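Local coordinates for protein polycyclic ketone monooxygenase (Myceliophthora thermophila, PDB 5MQ6) that uses FAD and NADPH to insert one oxygen atom beside the carbonyl of ketones, notably bulky polycyclic ones, giving esters or lactones, at residues N251-T255 and N265-G269; L388-D392 and Y420-C424; A514-G518 and L636-Y640; L532-S536 and W579-I583. One frame throughout, in Å; residues are numbered along the deposited sequence.

Contact 1. Residues N251-T255 and N265-G269; sequences NYDVT and NRLEG
Thr255, the last residue of the short helix 252-255, meets the single 3-10 turn 265-267 at Arg266, their CA atoms 5.1 Å apart. The carbonyl O of Thr255 takes a weak bond from Arg266 N at 3.2 Å, and its neighbour Val254 O lies 3.4 Å from Arg266 CB. From there the arginine runs back along the carbonyls of the helical turn. Its chain is extended from CG to NE (chi2 and chi3 both -168°), which carries the guanidinium to Asp253 O. That O lies at the edge of the guanidinium, near its plane; NH1 is modelled 2.4 Å from it, so short that the exact geometry of this hydrogen bond is doubtful. The carboxylate of Asp253 stays beyond salt-bridge range. Both segments belong to the crossover from edge strand 244-246 to strand 271-275 in the parallel, Rossmann-type sheet, whose strand 271-275 leads to the NADPH-binding Thr277 and Thr280. Leu267 runs alongside Thr255, the two side chains heading in one direction, with Leu267 CD2 3.9 Å from Thr255 CA. Thr255 OG1, buried here, has no polar partner in the model. Asn251 is the N-cap: its OD1 accepts from Asp253 N at 2.9 Å, and from Val254 N, which sits above the carbonyl plane. Val254 and Leu267 both rest on Ile471 of strand 471-474, while Tyr252 OH bonds to Arg126 O.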
loop_
_atom_site.group_PDB
_atom_site.type_symbol
_atom_site.label_atom_id
_atom_site.label_comp_id
_atom_site.label_asym_id
_atom_site.label_seq_id
_atom_site.Cartn_x
_atom_site.Cartn_y
_atom_site.Cartn_z
ATOM N N ASN A 251 -2.819 20.745 1.524
ATOM C CA ASN A 251 -2.497 22.199 1.545
ATOM C C ASN A 251 -3.217 22.919 2.673
ATOM O O ASN A 251 -4.348 23.434 2.517
ATOM C CB ASN A 251 -2.811 22.833 0.227
ATOM C CG ASN A 251 -2.220 24.219 0.098
ATOM O OD1 ASN A 251 -1.911 24.901 1.100
ATOM N ND2 ASN A 251 -2.038 24.635 -1.131
ATOM N N TYR A 252 -2.516 22.964 3.799
ATOM C CA TYR A 252 -2.973 23.619 4.974
ATOM C C TYR A 252 -3.038 25.143 4.885
ATOM O O TYR A 252 -3.688 25.786 5.761
ATOM C CB TYR A 252 -2.183 23.161 6.179
ATOM C CG TYR A 252 -2.652 21.795 6.734
ATOM C CD1 TYR A 252 -3.908 21.661 7.312
ATOM C CD2 TYR A 252 -1.841 20.665 6.675
ATOM C CE1 TYR A 252 -4.344 20.460 7.824
ATOM C CE2 TYR A 252 -2.257 19.447 7.199
ATOM C CZ TYR A 252 -3.525 19.358 7.749
ATOM O OH TYR A 252 -3.976 18.211 8.252
ATOM N N ASP A 253 -2.406 25.720 3.855
ATOM C CA ASP A 253 -2.439 27.174 3.672
ATOM C C ASP A 253 -3.809 27.490 3.130
ATOM O O ASP A 253 -4.360 28.472 3.506
ATOM C CB ASP A 253 -1.334 27.728 2.735
ATOM C CG ASP A 253 0.094 27.674 3.370
ATOM O OD1 ASP A 253 0.313 27.736 4.630
ATOM O OD2 ASP A 253 1.051 27.559 2.580
ATOM N N VAL A 254 -4.362 26.617 2.305
ATOM C CA VAL A 254 -5.712 26.791 1.745
ATOM C C VAL A 254 -6.796 26.516 2.789
ATOM O O VAL A 254 -7.830 27.156 2.847
ATOM C CB VAL A 254 -5.893 25.872 0.549
ATOM C CG1 VAL A 254 -7.338 25.858 0.071
ATOM C CG2 VAL A 254 -4.968 26.310 -0.578
ATOM N N THR A 255 -6.512 25.569 3.637
ATOM C CA THR A 255 -7.498 24.906 4.416
ATOM C C THR A 255 -7.584 25.572 5.808
ATOM O O THR A 255 -8.670 25.621 6.477
ATOM C CB THR A 255 -7.018 23.424 4.445
ATOM O OG1 THR A 255 -7.785 22.650 3.506
ATOM C CG2 THR A 255 -7.036 22.911 5.700
ATOM N N ASN A 265 -10.322 26.415 9.789
ATOM C CA ASN A 265 -10.974 27.753 9.827
ATOM C C ASN A 265 -11.109 28.388 8.456
ATOM O O ASN A 265 -12.104 28.946 8.201
ATOM C CB ASN A 265 -10.211 28.676 10.752
ATOM C CG ASN A 265 -8.727 28.726 10.397
ATOM O OD1 ASN A 265 -8.344 29.331 9.404
ATOM N ND2 ASN A 265 -7.907 28.028 11.159
ATOM N N ARG A 266 -10.165 28.208 7.532
ATOM C CA ARG A 266 -10.240 28.852 6.219
ATOM C C ARG A 266 -11.129 28.273 5.222
ATOM O O ARG A 266 -11.263 28.811 4.096
ATOM C CB ARG A 266 -8.881 28.926 5.561
ATOM C CG ARG A 266 -7.883 29.584 6.456
ATOM C CD ARG A 266 -6.608 29.930 5.731
ATOM N NE ARG A 266 -5.615 30.301 6.751
ATOM C CZ ARG A 266 -4.294 30.166 6.626
ATOM N NH1 ARG A 266 -3.757 29.659 5.515
ATOM N NH2 ARG A 266 -3.493 30.543 7.629
ATOM N N LEU A 267 -11.745 27.163 5.570
ATOM C CA LEU A 267 -12.871 26.702 4.759
ATOM C C LEU A 267 -14.203 27.417 5.051
ATOM O O LEU A 267 -15.153 27.306 4.251
ATOM C CB LEU A 267 -13.034 25.208 4.964
ATOM C CG LEU A 267 -11.721 24.451 4.719
ATOM C CD1 LEU A 267 -11.984 22.983 5.005
ATOM C CD2 LEU A 267 -11.251 24.696 3.303
ATOM N N GLU A 268 -14.303 28.113 6.175
ATOM C CA GLU A 268 -15.586 28.765 6.523
ATOM C C GLU A 268 -15.980 29.683 5.400
ATOM O O GLU A 268 -15.137 30.303 4.796
ATOM C CB GLU A 268 -15.518 29.476 7.847
ATOM C CG GLU A 268 -15.429 28.471 8.974
ATOM C CD GLU A 268 -15.209 29.135 10.284
ATOM O OE1 GLU A 268 -16.059 29.987 10.634
ATOM O OE2 GLU A 268 -14.193 28.806 10.943
ATOM N N GLY A 269 -17.252 29.657 5.035
ATOM C CA GLY A 269 -17.732 30.436 3.932
ATOM C C GLY A 269 -17.530 29.819 2.593
ATOM O O GLY A 269 -18.011 30.376 1.614
#

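Contact 2. Residues L388-D392 and Y420-C424; sequences LYKLD and YPTWC
Asp392 grips the start of the turn at Thr422 with both carboxylate oxygens. OD1 receives the hydroxyl, Thr422 OG1, at 2.6 Å on its syn lone pair. OD2 receives the backbone Thr422 N at 3.0 Å; this N-H points almost straight at the oxygen (171°) but comes from above the carboxylate plane. The aspartate reaches that far because its CG is anti to the backbone N (chi1 -161°), extending the group off the helix. One turn earlier on the helix, Leu388 and Tyr389 receive the outer rim of Trp423. The edge of its six-membered ring points into the face of Tyr389 in a T-shaped stack, with ring centroids 5.1 Å apart and planes at 83°. Trp423 CH2 also presses on Leu388 CB at 3.8 Å, and CZ3 lies 3.6 Å from Leu388 O, which meets the indole at its edge. Pro421 works on two sides: its CB covers one face of the indole, and its CG packs 3.6 Å from Tyr389 OH. Further out, Trp423 NE1 donates to Ser592 O, and Cys424 is tied by a disulfide to Cys596. Thr422 OG1 also bonds a glycerol, probably from the crystallisation liquor. The next residue after the segment, Lys425, binds NADPH, though the side chain of Thr422 is itself about 12 Å from the cofactor. Helix 378-406 is thus joined to the loop between helix 410-416 and strand 428-429, with Tyr26 of helix 22-31 touching Tyr389 and Pro421, and Ala364 of helix 363-366 touching Leu388 and Trp423.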
loop_
_atom_site.group_PDB
_atom_site.type_symbol
_atom_site.label_atom_id
_atom_site.label_comp_id
_atom_site.label_asym_id
_atom_site.label_seq_id
_atom_site.Cartn_x
_atom_site.Cartn_y
_atom_site.Cartn_z
ATOM N N LEU A 388 -17.175 -18.810 -1.669
ATOM C CA LEU A 388 -16.756 -17.475 -1.234
ATOM C C LEU A 388 -17.916 -16.492 -1.244
ATOM O O LEU A 388 -18.065 -15.737 -0.303
ATOM C CB LEU A 388 -15.641 -16.927 -2.099
ATOM C CG LEU A 388 -14.319 -17.662 -1.939
ATOM C CD1 LEU A 388 -13.423 -17.157 -3.019
ATOM C CD2 LEU A 388 -13.696 -17.385 -0.577
ATOM N N TYR A 389 -18.724 -16.497 -2.297
ATOM C CA TYR A 389 -19.938 -15.656 -2.330
ATOM C C TYR A 389 -20.905 -15.928 -1.131
ATOM O O TYR A 389 -21.448 -14.977 -0.500
ATOM C CB TYR A 389 -20.641 -15.783 -3.697
ATOM C CG TYR A 389 -20.053 -14.837 -4.706
ATOM C CD1 TYR A 389 -18.934 -15.167 -5.439
ATOM C CD2 TYR A 389 -20.605 -13.606 -4.923
ATOM C CE1 TYR A 389 -18.366 -14.274 -6.351
ATOM C CE2 TYR A 389 -20.041 -12.712 -5.811
ATOM C CZ TYR A 389 -18.926 -13.064 -6.529
ATOM O OH TYR A 389 -18.363 -12.166 -7.419
ATOM N N LYS A 390 -21.089 -17.202 -0.808
ATOM C CA LYS A 390 -21.901 -17.589 0.347
ATOM C C LYS A 390 -21.239 -17.184 1.621
ATOM O O LYS A 390 -21.910 -16.712 2.500
ATOM C CB LYS A 390 -22.164 -19.090 0.434
ATOM C CG LYS A 390 -23.109 -19.682 -0.615
ATOM C CD LYS A 390 -23.733 -21.015 -0.108
ATOM C CE LYS A 390 -23.401 -22.264 -0.941
ATOM N NZ LYS A 390 -24.514 -22.658 -1.855
ATOM N N LEU A 391 -19.928 -17.361 1.741
ATOM C CA LEU A 391 -19.241 -16.869 2.915
ATOM C C LEU A 391 -19.386 -15.356 3.180
ATOM O O LEU A 391 -19.564 -14.894 4.329
ATOM C CB LEU A 391 -17.764 -17.234 2.800
ATOM C CG LEU A 391 -16.876 -16.998 4.005
ATOM C CD1 LEU A 391 -17.390 -17.770 5.238
ATOM C CD2 LEU A 391 -15.434 -17.381 3.571
ATOM N N ASP A 392 -19.334 -14.575 2.117
ATOM C CA ASP A 392 -19.417 -13.130 2.235
ATOM C C ASP A 392 -20.797 -12.544 2.507
ATOM O O ASP A 392 -20.929 -11.382 3.005
ATOM C CB ASP A 392 -18.899 -12.492 0.975
ATOM C CG ASP A 392 -18.533 -11.063 1.193
ATOM O OD1 ASP A 392 -17.904 -10.755 2.217
ATOM O OD2 ASP A 392 -18.910 -10.225 0.339
ATOM N N TYR A 420 -20.873 -5.003 -4.103
ATOM C CA TYR A 420 -19.817 -5.862 -4.589
ATOM C C TYR A 420 -19.326 -6.695 -3.417
ATOM O O TYR A 420 -19.458 -6.257 -2.293
ATOM C CB TYR A 420 -18.624 -5.063 -5.143
ATOM C CG TYR A 420 -18.173 -3.907 -4.324
ATOM C CD1 TYR A 420 -17.370 -4.066 -3.182
ATOM C CD2 TYR A 420 -18.527 -2.624 -4.677
ATOM C CE1 TYR A 420 -16.940 -2.963 -2.434
ATOM C CE2 TYR A 420 -18.099 -1.528 -3.966
ATOM C CZ TYR A 420 -17.328 -1.716 -2.856
ATOM O OH TYR A 420 -17.020 -0.644 -2.163
ATOM N N PRO A 421 -18.693 -7.851 -3.684
ATOM C CA PRO A 421 -18.115 -8.623 -2.581
ATOM C C PRO A 421 -17.064 -7.827 -1.773
ATOM O O PRO A 421 -16.348 -7.002 -2.326
ATOM C CB PRO A 421 -17.431 -9.768 -3.287
ATOM C CG PRO A 421 -18.052 -9.854 -4.632
ATOM C CD PRO A 421 -18.491 -8.480 -4.987
ATOM N N THR A 422 -17.012 -8.074 -0.480
ATOM C CA THR A 422 -16.111 -7.411 0.436
ATOM C C THR A 422 -14.654 -7.422 -0.100
ATOM O O THR A 422 -13.938 -6.450 0.038
ATOM C CB THR A 422 -16.123 -8.099 1.833
ATOM O OG1 THR A 422 -17.483 -8.242 2.354
ATOM C CG2 THR A 422 -15.316 -7.292 2.819
ATOM N N TRP A 423 -14.225 -8.546 -0.667
ATOM C CA TRP A 423 -12.882 -8.632 -1.187
ATOM C C TRP A 423 -12.486 -7.728 -2.413
ATOM O O TRP A 423 -11.313 -7.684 -2.715
ATOM C CB TRP A 423 -12.546 -10.087 -1.455
ATOM C CG TRP A 423 -13.260 -10.707 -2.631
ATOM C CD1 TRP A 423 -12.970 -10.528 -3.948
ATOM C CD2 TRP A 423 -14.387 -11.597 -2.584
ATOM N NE1 TRP A 423 -13.802 -11.281 -4.711
ATOM C CE2 TRP A 423 -14.683 -11.950 -3.912
ATOM C CE3 TRP A 423 -15.128 -12.176 -1.541
ATOM C CZ2 TRP A 423 -15.718 -12.824 -4.254
ATOM C CZ3 TRP A 423 -16.185 -13.054 -1.870
ATOM C CH2 TRP A 423 -16.452 -13.385 -3.229
ATOM N N CYS A 424 -13.414 -7.046 -3.097
ATOM C CA CYS A 424 -13.105 -6.298 -4.316
ATOM C C CYS A 424 -12.487 -4.912 -4.108
ATOM O O CYS A 424 -11.970 -4.340 -5.051
ATOM C CB CYS A 424 -14.371 -6.101 -5.170
ATOM S SG CYS A 424 -15.034 -7.613 -5.875
#

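Contact 3. Residues A514-G518 and L636-Y640; sequences ATLHG and LLQEY
The imidazole of His517 is sandwiched: Leu637 CD2 covers one face and CG of its own neighbour Leu516 the other, while Tyr640 stands at the edge. The leucine methyl makes a CH-pi contact, 3.8 Å from the ring centroid and 20° off the normal, offset toward the side of CG and ND1. The imidazole edge in turn meets a face: His517 CE1 points onto the centre of the Tyr640 ring, 3.4 Å above its plane, so the pair forms a T-shaped stack with planes at 88°. Leu636 CD2 completes the helix side, coming obliquely to within 3.8 Å of His517 NE2. Helix 630-641, near the C terminus, thereby presents three side chains, Leu636 and Tyr640 one turn apart and Leu637 between them in sequence, to a single ring in the irregular loop between helix 504-511 and strand 527-529. Replacing His517 by an alanine would probably leave the face of Tyr640 and the methyl of Leu637 without their mate, opening a gap between loop and helix. Tyr640 CG stands anti to the backbone N (chi1 170°), which extends the phenol off the helix toward the loop; the Tyr640 OH lies 3.8 Å from Leu516 CD2 and bonds to Lys647 O. The backbone of His517 has positive phi, and Gly518 N makes a weak bond to Thr515 OG1 at 3.1 Å. Around this group His551 of helix 541-562 touches Leu637 and Tyr640, Phe649 of strand 649-653 touches Leu516 and Tyr640, and Tyr633 OH bonds to His517 O.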
loop_
_atom_site.group_PDB
_atom_site.type_symbol
_atom_site.label_atom_id
_atom_site.label_comp_id
_atom_site.label_asym_id
_atom_site.label_seq_id
_atom_site.Cartn_x
_atom_site.Cartn_y
_atom_site.Cartn_z
ATOM N N ALA A 514 9.215 -13.546 -12.267
ATOM C CA ALA A 514 10.123 -14.591 -11.840
ATOM C C ALA A 514 10.942 -14.207 -10.662
ATOM O O ALA A 514 11.771 -13.315 -10.791
ATOM C CB ALA A 514 11.056 -14.998 -12.982
ATOM N N THR A 515 10.758 -14.902 -9.558
ATOM C CA THR A 515 11.482 -14.689 -8.358
ATOM C C THR A 515 11.623 -15.991 -7.628
ATOM O O THR A 515 11.045 -16.986 -7.989
ATOM C CB THR A 515 10.703 -13.807 -7.364
ATOM O OG1 THR A 515 9.540 -14.506 -6.909
ATOM C CG2 THR A 515 10.339 -12.491 -8.037
ATOM N N LEU A 516 12.440 -15.984 -6.582
ATOM C CA LEU A 516 12.297 -16.926 -5.507
ATOM C C LEU A 516 11.695 -16.185 -4.271
ATOM O O LEU A 516 12.225 -15.154 -3.800
ATOM C CB LEU A 516 13.567 -17.625 -5.126
ATOM C CG LEU A 516 13.473 -18.665 -4.049
ATOM C CD1 LEU A 516 12.530 -19.741 -4.369
ATOM C CD2 LEU A 516 14.839 -19.216 -3.632
ATOM N N HIS A 517 10.574 -16.713 -3.807
ATOM C CA HIS A 517 9.855 -16.226 -2.603
ATOM C C HIS A 517 9.338 -14.801 -2.666
ATOM O O HIS A 517 8.991 -14.175 -1.629
ATOM C CB HIS A 517 10.744 -16.453 -1.368
ATOM C CG HIS A 517 11.178 -17.877 -1.160
ATOM N ND1 HIS A 517 12.342 -18.210 -0.481
ATOM C CD2 HIS A 517 10.584 -19.049 -1.443
ATOM C CE1 HIS A 517 12.435 -19.518 -0.388
ATOM N NE2 HIS A 517 11.353 -20.044 -0.903
ATOM N N GLY A 518 9.312 -14.261 -3.868
ATOM C CA GLY A 518 8.940 -12.871 -4.148
ATOM C C GLY A 518 9.987 -11.807 -3.872
ATOM O O GLY A 518 9.698 -10.597 -4.021
ATOM N N LEU A 636 6.822 -21.515 5.644
ATOM C CA LEU A 636 7.607 -22.018 4.508
ATOM C C LEU A 636 9.013 -21.379 4.487
ATOM O O LEU A 636 9.970 -22.061 4.312
ATOM C CB LEU A 636 6.864 -21.771 3.198
ATOM C CG LEU A 636 7.564 -22.266 1.886
ATOM C CD1 LEU A 636 6.547 -22.416 0.791
ATOM C CD2 LEU A 636 8.546 -21.248 1.365
ATOM N N LEU A 637 9.103 -20.051 4.721
ATOM C CA LEU A 637 10.353 -19.377 4.753
ATOM C C LEU A 637 11.210 -19.817 5.907
ATOM O O LEU A 637 12.416 -20.040 5.741
ATOM C CB LEU A 637 10.172 -17.830 4.796
ATOM C CG LEU A 637 9.403 -17.270 3.579
ATOM C CD1 LEU A 637 9.241 -15.782 3.787
ATOM C CD2 LEU A 637 9.999 -17.499 2.203
ATOM N N GLN A 638 10.577 -19.988 7.069
ATOM C CA GLN A 638 11.297 -20.442 8.278
ATOM C C GLN A 638 11.918 -21.795 7.987
ATOM O O GLN A 638 13.115 -21.979 8.190
ATOM C CB GLN A 638 10.370 -20.568 9.512
ATOM C CG GLN A 638 9.923 -19.225 10.045
ATOM C CD GLN A 638 8.752 -19.266 11.009
ATOM O OE1 GLN A 638 8.066 -20.285 11.111
ATOM N NE2 GLN A 638 8.504 -18.127 11.723
ATOM N N GLU A 639 11.133 -22.703 7.417
ATOM C CA GLU A 639 11.717 -24.015 7.119
ATOM C C GLU A 639 12.858 -23.930 6.091
ATOM O O GLU A 639 13.862 -24.632 6.188
ATOM C CB GLU A 639 10.654 -25.003 6.677
ATOM C CG GLU A 639 9.663 -25.259 7.824
ATOM C CD GLU A 639 8.421 -26.020 7.378
ATOM O OE1 GLU A 639 8.177 -26.223 6.163
ATOM O OE2 GLU A 639 7.670 -26.451 8.260
ATOM N N TYR A 640 12.685 -23.052 5.121
ATOM C CA TYR A 640 13.681 -22.875 4.091
ATOM C C TYR A 640 15.071 -22.381 4.638
ATOM O O TYR A 640 16.160 -22.792 4.157
ATOM C CB TYR A 640 13.126 -21.976 3.006
ATOM C CG TYR A 640 14.174 -21.541 1.990
ATOM C CD1 TYR A 640 14.977 -20.440 2.217
ATOM C CD2 TYR A 640 14.354 -22.238 0.844
ATOM C CE1 TYR A 640 15.946 -20.040 1.316
ATOM C CE2 TYR A 640 15.287 -21.870 -0.115
ATOM C CZ TYR A 640 16.096 -20.757 0.140
ATOM O OH TYR A 640 17.034 -20.428 -0.759
#

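Contact 4. Residues L532-S536 and W579-I583; sequences LSQSS and WSFEI
Gln534 and Trp579 run antiparallel alongside one another, the amide and indole planes 73° apart. Their strongest link is from side chain to backbone: Trp579 NE1 donates to Gln534 O at 2.9 Å, with the oxygen in the indole plane and the donor tilted 20° from the carbonyl plane. Alongside, Gln534 OE1 lies 3.6 Å from Trp579 CD1. Ile583, one turn further along, lies roughly perpendicular to the glutamine chain, its CG1 3.6 Å from Gln534 CB and its CD1 3.4 Å from Gln534 CA. Helix 573-585 thus packs on the loop that joins strand 527-529 of the large mixed sheet to helix 541-562, whose first residue, Asn541, binds FAD. A phenylalanine in place of Trp579 would probably leave Gln534 O without its indole donor in this buried site. The extended glutamine chain (chi2 -156°) brings NE2 to Ser580, where it gives OG a weak bond of 3.2 Å. That amide has other partners: NE2 also donates to Arg622 O and OE1 bonds Thr515 OG1, so both ends of the group are held. Ser580 OG is bonded in turn to Glu576 O of its own helix, and Ser535 N to Asn625 OD1.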
loop_
_atom_site.group_PDB
_atom_site.type_symbol
_atom_site.label_atom_id
_atom_site.label_comp_id
_atom_site.label_asym_id
_atom_site.label_seq_id
_atom_site.Cartn_x
_atom_site.Cartn_y
_atom_site.Cartn_z
ATOM N N LEU A 532 6.009 -8.701 -3.237
ATOM C CA LEU A 532 4.690 -8.419 -3.686
ATOM C C LEU A 532 4.268 -9.592 -4.631
ATOM O O LEU A 532 3.759 -10.493 -4.201
ATOM C CB LEU A 532 4.640 -6.989 -4.344
ATOM C CG LEU A 532 3.168 -6.611 -4.685
ATOM C CD1 LEU A 532 2.506 -6.245 -3.358
ATOM C CD2 LEU A 532 2.933 -5.505 -5.748
ATOM N N SER A 533 4.575 -9.617 -5.911
ATOM C CA SER A 533 4.327 -10.772 -6.737
ATOM C C SER A 533 4.953 -12.068 -6.126
ATOM O O SER A 533 6.011 -12.029 -5.532
ATOM C CB SER A 533 4.961 -10.606 -8.114
ATOM O OG SER A 533 4.481 -9.530 -8.832
ATOM N N GLN A 534 4.272 -13.193 -6.309
ATOM C CA GLN A 534 4.791 -14.553 -6.023
ATOM C C GLN A 534 5.061 -14.739 -4.534
ATOM O O GLN A 534 6.042 -15.359 -4.144
ATOM C CB GLN A 534 6.088 -14.813 -6.854
ATOM C CG GLN A 534 5.991 -14.393 -8.341
ATOM C CD GLN A 534 7.006 -15.202 -9.164
ATOM O OE1 GLN A 534 8.154 -15.422 -8.730
ATOM N NE2 GLN A 534 6.549 -15.740 -10.284
ATOM N N SER A 535 4.199 -14.181 -3.693
ATOM C CA SER A 535 4.404 -14.377 -2.291
ATOM C C SER A 535 3.015 -14.544 -1.586
ATOM O O SER A 535 2.195 -15.339 -1.991
ATOM C CB SER A 535 5.245 -13.197 -1.800
ATOM O OG SER A 535 4.532 -11.924 -1.870
ATOM N N SER A 536 2.781 -13.812 -0.535
ATOM C CA SER A 536 1.500 -13.690 0.098
ATOM C C SER A 536 1.466 -12.266 0.658
ATOM O O SER A 536 2.486 -11.593 0.693
ATOM C CB SER A 536 1.410 -14.760 1.204
ATOM O OG SER A 536 0.161 -14.746 1.879
ATOM N N TRP A 579 9.715 -21.812 -8.636
ATOM C CA TRP A 579 8.901 -21.081 -7.682
ATOM C C TRP A 579 7.709 -20.503 -8.490
ATOM O O TRP A 579 6.537 -20.570 -8.062
ATOM C CB TRP A 579 9.773 -19.984 -6.999
ATOM C CG TRP A 579 8.931 -19.167 -6.049
ATOM C CD1 TRP A 579 8.488 -17.954 -6.223
ATOM C CD2 TRP A 579 8.392 -19.645 -4.828
ATOM N NE1 TRP A 579 7.686 -17.585 -5.144
ATOM C CE2 TRP A 579 7.605 -18.636 -4.289
ATOM C CE3 TRP A 579 8.506 -20.850 -4.138
ATOM C CZ2 TRP A 579 6.944 -18.771 -3.123
ATOM C CZ3 TRP A 579 7.818 -21.000 -2.963
ATOM C CH2 TRP A 579 7.088 -19.955 -2.446
ATOM N N SER A 580 8.027 -20.035 -9.726
ATOM C CA SER A 580 7.038 -19.473 -10.627
ATOM C C SER A 580 5.972 -20.496 -11.055
ATOM O O SER A 580 4.781 -20.131 -11.093
ATOM C CB SER A 580 7.665 -18.701 -11.813
ATOM O OG SER A 580 8.700 -17.851 -11.424
ATOM N N PHE A 581 6.372 -21.761 -11.292
ATOM C CA PHE A 581 5.408 -22.839 -11.533
ATOM C C PHE A 581 4.636 -23.135 -10.247
ATOM O O PHE A 581 3.460 -23.453 -10.289
ATOM C CB PHE A 581 6.049 -24.079 -12.178
ATOM C CG PHE A 581 6.216 -23.940 -13.656
ATOM C CD1 PHE A 581 7.203 -23.120 -14.157
ATOM C CD2 PHE A 581 5.281 -24.499 -14.543
ATOM C CE1 PHE A 581 7.325 -22.882 -15.519
ATOM C CE2 PHE A 581 5.395 -24.288 -15.929
ATOM C CZ PHE A 581 6.414 -23.463 -16.426
ATOM N N GLU A 582 5.264 -23.007 -9.082
ATOM C CA GLU A 582 4.478 -23.087 -7.824
ATOM C C GLU A 582 3.367 -22.023 -7.823
ATOM O O GLU A 582 2.209 -22.353 -7.531
ATOM C CB GLU A 582 5.337 -23.033 -6.568
ATOM C CG GLU A 582 4.659 -23.017 -5.242
ATOM C CD GLU A 582 3.926 -24.332 -4.917
ATOM O OE1 GLU A 582 4.132 -25.349 -5.607
ATOM O OE2 GLU A 582 3.133 -24.332 -3.923
ATOM N N ILE A 583 3.705 -20.783 -8.168
ATOM C CA ILE A 583 2.737 -19.720 -8.114
ATOM C C ILE A 583 1.548 -20.051 -9.097
ATOM O O ILE A 583 0.353 -19.869 -8.723
ATOM C CB ILE A 583 3.383 -18.370 -8.440
ATOM C CG1 ILE A 583 4.439 -17.977 -7.331
ATOM C CG2 ILE A 583 2.291 -17.308 -8.761
ATOM C CD1 ILE A 583 3.887 -17.777 -5.910
#

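In the fold
From the N terminus, contact 1 comes first and closes a short loop within the crossover between strands 244-246 and 271-275. Contact 2 follows in series, closing the excursion from helix 378-406 through helix 410-416 to the loop that leads into the NADPH-binding Lys425; its nearest atoms stay about 25 Å from contact 1. Contact 3 then closes a much longer loop, from segment 514-518 to helix 630-641, and contact 4 nests inside it. These last two touch directly, Thr515 O packing 3.3 Å from Trp579 CD1, and together bind two loops to helices 573-585 and 630-641. Contact 1 lies on the opposite side of the chain's centre from them.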